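Long-range contact in 3-keto-5-aminohexanoate cleavage protein (Archaeoglobus fulgidus, PDB 3LOT), which probably cleaves 3-keto-5-aminohexanoate or a related beta-keto acid, using a bound zinc ion: residues V104-M116 with I163-Y176. Residues are numbered along the deposited sequence; the frame is centred on the assembly and turned at random.
Sequences VPALKPEIATFNM and IFKENDTKPELECY
Strands I111-N115 and K170-C175 pair in parallel as neighbouring staves of the TIM-type barrel, each entered from an outer helix. The bonding pattern is the evidence: it runs from K170 N-E110 O (3.0 Å, 169°) to M116 N-E174 O (3.0 Å), and between them A112 and F114 each donate and accept, though F114 N to E172 O is weak.

Among aromatic contacts, the edge of F114 meets the face of F164, planes at 70°. F114 CG lies across from its backbone N (chi1 -163°), which carries CD2 to 3.7 Å above the F164 plane, over its centre. V104 CG1 approaches the opposite face, offset toward the rim.

Polar side chains tie the helix ends. K108 NZ reaches N167 OD1 (3.0 Å) and P105 O, while N167 ND2 donates to I163 O (2.9 Å). An alanine at N167 is likely to leave K108 with one fewer acceptor and uncover the flank of P105. T169 OG1 donates to P109 O in its carbonyl plane.

T113 lies near the zinc ligand H50; T113 OG1 and N115 ND2 hydrogen-bond an unidentified molecule, probably from the crystallisation liquor. N115 OD1, in plane at the Y176 ring edge, accepts a weak 3.3 Å bond from Y176 OH.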
loop_
_atom_site.group_PDB
_atom_site.type_symbol
_atom_site.label_atom_id
_atom_site.label_comp_id
_atom_site.label_asym_id
_atom_site.label_seq_id
_atom_site.Cartn_x
_atom_site.Cartn_y
_atom_site.Cartn_z
ATOM N N VAL D 104 21.473 8.422 -30.877
ATOM C CA VAL D 104 21.951 7.079 -30.479
ATOM C C VAL D 104 22.831 6.443 -31.575
ATOM O O VAL D 104 23.943 6.020 -31.278
ATOM C CB VAL D 104 20.821 6.185 -29.914
ATOM C CG1 VAL D 104 21.293 4.768 -29.651
ATOM C CG2 VAL D 104 20.259 6.812 -28.592
ATOM N N PRO D 105 22.395 6.462 -32.837
ATOM C CA PRO D 105 23.271 5.965 -33.890
ATOM C C PRO D 105 24.442 6.902 -34.226
ATOM O O PRO D 105 25.526 6.432 -34.607
ATOM C CB PRO D 105 22.323 5.817 -35.088
ATOM C CG PRO D 105 21.156 6.672 -34.743
ATOM C CD PRO D 105 21.003 6.489 -33.295
ATOM N N ALA D 106 24.240 8.202 -34.059
ATOM C CA ALA D 106 25.327 9.167 -34.250
ATOM C C ALA D 106 26.446 9.002 -33.213
ATOM O O ALA D 106 27.643 8.944 -33.560
ATOM C CB ALA D 106 24.788 10.582 -34.265
ATOM N N LEU D 107 26.070 8.950 -31.936
ATOM C CA LEU D 107 27.049 8.931 -30.841
ATOM C C LEU D 107 27.329 7.550 -30.248
ATOM O O LEU D 107 28.354 7.372 -29.599
ATOM C CB LEU D 107 26.662 9.906 -29.705
ATOM C CG LEU D 107 27.030 11.396 -29.861
ATOM C CD1 LEU D 107 26.387 11.974 -31.040
ATOM C CD2 LEU D 107 26.667 12.167 -28.618
ATOM N N LYS D 108 26.438 6.591 -30.446
ATOM C CA LYS D 108 26.545 5.267 -29.801
ATOM C C LYS D 108 26.973 5.348 -28.342
ATOM O O LYS D 108 28.008 4.826 -27.955
ATOM C CB LYS D 108 27.495 4.372 -30.611
ATOM C CG LYS D 108 27.115 4.222 -32.054
ATOM C CD LYS D 108 28.156 3.420 -32.799
ATOM C CE LYS D 108 27.639 2.786 -34.045
ATOM N NZ LYS D 108 26.931 3.755 -34.919
ATOM N N PRO D 109 26.184 6.049 -27.509
ATOM C CA PRO D 109 26.553 6.195 -26.125
ATOM C C PRO D 109 26.369 4.892 -25.359
ATOM O O PRO D 109 25.691 3.968 -25.827
ATOM C CB PRO D 109 25.551 7.253 -25.589
ATOM C CG PRO D 109 24.342 7.093 -26.471
ATOM C CD PRO D 109 24.881 6.670 -27.820
ATOM N N GLU D 110 26.970 4.839 -24.180
ATOM C CA GLU D 110 26.853 3.687 -23.299
ATOM C C GLU D 110 25.438 3.496 -22.777
ATOM O O GLU D 110 25.011 2.367 -22.554
ATOM C CB GLU D 110 27.792 3.818 -22.098
ATOM C CG GLU D 110 29.322 3.805 -22.413
ATOM C CD GLU D 110 30.154 3.722 -21.149
ATOM O OE1 GLU D 110 30.445 4.788 -20.558
ATOM O OE2 GLU D 110 30.501 2.604 -20.714
ATOM N N ILE D 111 24.751 4.597 -22.506
ATOM C CA ILE D 111 23.406 4.554 -21.944
ATOM C C ILE D 111 22.695 5.826 -22.446
ATOM O O ILE D 111 23.339 6.874 -22.690
ATOM C CB ILE D 111 23.492 4.422 -20.386
ATOM C CG1 ILE D 111 22.106 4.328 -19.731
ATOM C CG2 ILE D 111 24.337 5.594 -19.750
ATOM C CD1 ILE D 111 22.150 3.691 -18.395
ATOM N N ALA D 112 21.400 5.722 -22.682
ATOM C CA ALA D 112 20.597 6.868 -23.087
ATOM C C ALA D 112 19.160 6.711 -22.594
ATOM O O ALA D 112 18.725 5.597 -22.294
ATOM C CB ALA D 112 20.620 7.076 -24.554
ATOM N N THR D 113 18.435 7.817 -22.471
ATOM C CA THR D 113 17.129 7.706 -21.850
ATOM C C THR D 113 16.127 7.204 -22.894
ATOM O O THR D 113 16.318 7.406 -24.085
ATOM C CB THR D 113 16.678 8.999 -21.118
ATOM O OG1 THR D 113 16.542 10.095 -22.011
ATOM C CG2 THR D 113 17.688 9.357 -20.080
ATOM N N PHE D 114 15.077 6.550 -22.395
ATOM C CA PHE D 114 14.122 5.762 -23.162
ATOM C C PHE D 114 12.799 5.926 -22.409
ATOM O O PHE D 114 12.519 5.146 -21.516
ATOM C CB PHE D 114 14.578 4.286 -23.121
ATOM C CG PHE D 114 13.968 3.397 -24.165
ATOM C CD1 PHE D 114 12.630 3.110 -24.143
ATOM C CD2 PHE D 114 14.766 2.818 -25.124
ATOM C CE1 PHE D 114 12.082 2.244 -25.071
ATOM C CE2 PHE D 114 14.257 1.936 -26.064
ATOM C CZ PHE D 114 12.897 1.625 -26.054
ATOM N N ASN D 115 12.042 6.965 -22.771
ATOM C CA ASN D 115 10.733 7.310 -22.179
ATOM C C ASN D 115 9.560 6.362 -22.541
ATOM O O ASN D 115 9.322 6.045 -23.722
ATOM C CB ASN D 115 10.429 8.705 -22.587
ATOM C CG ASN D 115 11.471 9.658 -22.060
ATOM O OD1 ASN D 115 11.414 10.047 -20.877
ATOM N ND2 ASN D 115 12.457 10.033 -22.919
HETATM N N MSE D 116 8.858 5.891 -21.521
HETATM C CA MSE D 116 8.009 4.685 -21.680
HETATM C C MSE D 116 6.513 4.902 -21.867
HETATM O O MSE D 116 5.738 3.954 -21.713
HETATM C CB MSE D 116 8.239 3.776 -20.479
HETATM C CG MSE D 116 9.554 3.153 -20.465
HETATM SE SE MSE D 116 9.754 1.910 -21.940
HETATM C CE MSE D 116 8.130 0.936 -21.833
ATOM N N ILE D 163 16.933 0.321 -32.227
ATOM C CA ILE D 163 17.988 1.299 -32.365
ATOM C C ILE D 163 19.031 1.183 -31.236
ATOM O O ILE D 163 20.253 1.233 -31.487
ATOM C CB ILE D 163 17.412 2.736 -32.445
ATOM C CG1 ILE D 163 16.732 2.960 -33.784
ATOM C CG2 ILE D 163 18.528 3.757 -32.272
ATOM C CD1 ILE D 163 15.710 4.090 -33.784
ATOM N N PHE D 164 18.566 1.006 -30.001
ATOM C CA PHE D 164 19.494 0.888 -28.864
ATOM C C PHE D 164 20.327 -0.369 -28.994
ATOM O O PHE D 164 21.544 -0.337 -28.815
ATOM C CB PHE D 164 18.742 0.904 -27.519
ATOM C CG PHE D 164 18.444 2.284 -27.012
ATOM C CD1 PHE D 164 17.748 3.202 -27.807
ATOM C CD2 PHE D 164 18.846 2.679 -25.726
ATOM C CE1 PHE D 164 17.436 4.514 -27.315
ATOM C CE2 PHE D 164 18.541 3.965 -25.249
ATOM C CZ PHE D 164 17.841 4.876 -26.058
ATOM N N LYS D 165 19.691 -1.478 -29.345
ATOM C CA LYS D 165 20.440 -2.731 -29.526
ATOM C C LYS D 165 21.472 -2.627 -30.644
ATOM O O LYS D 165 22.571 -3.128 -30.519
ATOM C CB LYS D 165 19.463 -3.866 -29.830
ATOM C CG LYS D 165 18.755 -4.408 -28.605
ATOM C CD LYS D 165 17.644 -5.340 -28.991
ATOM C CE LYS D 165 16.901 -5.830 -27.755
ATOM N NZ LYS D 165 15.784 -6.712 -28.141
ATOM N N GLU D 166 21.105 -2.002 -31.746
ATOM C CA GLU D 166 22.010 -1.846 -32.911
ATOM C C GLU D 166 23.291 -1.084 -32.591
ATOM O O GLU D 166 24.325 -1.308 -33.176
ATOM C CB GLU D 166 21.282 -1.082 -33.999
ATOM C CG GLU D 166 20.259 -1.899 -34.710
ATOM C CD GLU D 166 19.303 -1.062 -35.558
ATOM O OE1 GLU D 166 19.527 0.166 -35.663
ATOM O OE2 GLU D 166 18.324 -1.641 -36.124
ATOM N N ASN D 167 23.203 -0.146 -31.679
ATOM C CA ASN D 167 24.324 0.718 -31.352
ATOM C C ASN D 167 24.888 0.400 -29.978
ATOM O O ASN D 167 25.694 1.180 -29.426
ATOM C CB ASN D 167 23.877 2.183 -31.433
ATOM C CG ASN D 167 23.466 2.574 -32.836
ATOM O OD1 ASN D 167 24.338 2.783 -33.695
ATOM N ND2 ASN D 167 22.150 2.695 -33.082
ATOM N N ASP D 168 24.481 -0.751 -29.431
ATOM C CA ASP D 168 25.036 -1.256 -28.194
ATOM C C ASP D 168 24.879 -0.171 -27.132
ATOM O O ASP D 168 25.822 0.162 -26.406
ATOM C CB ASP D 168 26.503 -1.627 -28.425
ATOM C CG ASP D 168 27.073 -2.483 -27.326
ATOM O OD1 ASP D 168 26.293 -2.946 -26.495
ATOM O OD2 ASP D 168 28.316 -2.690 -27.270
ATOM N N THR D 169 23.679 0.400 -27.053
ATOM C CA THR D 169 23.364 1.415 -26.040
ATOM C C THR D 169 22.355 0.852 -25.045
ATOM O O THR D 169 21.360 0.259 -25.441
ATOM C CB THR D 169 22.804 2.675 -26.690
ATOM O OG1 THR D 169 23.749 3.216 -27.622
ATOM C CG2 THR D 169 22.459 3.749 -25.627
ATOM N N LYS D 170 22.607 1.025 -23.751
ATOM C CA LYS D 170 21.685 0.532 -22.746
ATOM C C LYS D 170 20.535 1.515 -22.576
ATOM O O LYS D 170 20.763 2.712 -22.388
ATOM C CB LYS D 170 22.318 0.350 -21.381
ATOM C CG LYS D 170 21.355 -0.383 -20.436
ATOM C CD LYS D 170 21.971 -0.803 -19.145
ATOM C CE LYS D 170 20.963 -1.603 -18.245
ATOM N NZ LYS D 170 20.681 -2.956 -18.770
ATOM N N PRO D 171 19.298 1.003 -22.592
ATOM C CA PRO D 171 18.164 1.840 -22.271
ATOM C C PRO D 171 18.036 2.136 -20.781
ATOM O O PRO D 171 18.097 1.246 -19.928
ATOM C CB PRO D 171 16.959 0.996 -22.747
ATOM C CG PRO D 171 17.536 -0.070 -23.571
ATOM C CD PRO D 171 18.873 -0.321 -23.075
ATOM N N GLU D 172 17.835 3.403 -20.474
ATOM C CA GLU D 172 17.410 3.797 -19.150
ATOM C C GLU D 172 15.962 4.200 -19.312
ATOM O O GLU D 172 15.680 5.194 -19.966
ATOM C CB GLU D 172 18.221 4.968 -18.641
ATOM C CG GLU D 172 17.761 5.424 -17.264
ATOM C CD GLU D 172 18.618 6.497 -16.670
ATOM O OE1 GLU D 172 18.385 7.663 -17.001
ATOM O OE2 GLU D 172 19.454 6.185 -15.812
ATOM N N LEU D 173 15.065 3.456 -18.662
ATOM C CA LEU D 173 13.663 3.431 -19.049
ATOM C C LEU D 173 12.932 4.364 -18.124
ATOM O O LEU D 173 12.719 4.033 -16.977
ATOM C CB LEU D 173 13.126 2.012 -18.926
ATOM C CG LEU D 173 13.842 0.945 -19.801
ATOM C CD1 LEU D 173 13.475 -0.423 -19.293
ATOM C CD2 LEU D 173 13.438 1.114 -21.265
ATOM N N GLU D 174 12.534 5.507 -18.648
ATOM C CA GLU D 174 12.010 6.573 -17.817
ATOM C C GLU D 174 10.533 6.284 -17.651
ATOM O O GLU D 174 9.830 6.065 -18.657
ATOM C CB GLU D 174 12.210 7.927 -18.489
ATOM C CG GLU D 174 13.585 8.127 -19.147
ATOM C CD GLU D 174 14.757 8.036 -18.186
ATOM O OE1 GLU D 174 14.568 8.217 -16.961
ATOM O OE2 GLU D 174 15.883 7.766 -18.670
ATOM N N CYS D 175 10.100 6.199 -16.402
ATOM C CA CYS D 175 8.712 5.992 -16.073
ATOM C C CYS D 175 8.149 7.099 -15.187
ATOM O O CYS D 175 8.659 7.342 -14.106
ATOM C CB CYS D 175 8.513 4.674 -15.343
ATOM S SG CYS D 175 9.032 3.217 -16.346
ATOM N N TYR D 176 7.075 7.721 -15.664
ATOM C CA TYR D 176 6.444 8.873 -15.006
ATOM C C TYR D 176 5.085 8.542 -14.384
ATOM O O TYR D 176 4.379 9.453 -13.900
ATOM C CB TYR D 176 6.214 10.023 -15.992
ATOM C CG TYR D 176 7.439 10.619 -16.637
ATOM C CD1 TYR D 176 8.080 9.958 -17.675
ATOM C CD2 TYR D 176 7.902 11.870 -16.261
ATOM C CE1 TYR D 176 9.196 10.516 -18.318
ATOM C CE2 TYR D 176 9.012 12.436 -16.868
ATOM C CZ TYR D 176 9.653 11.757 -17.906
ATOM O OH TYR D 176 10.764 12.308 -18.494
#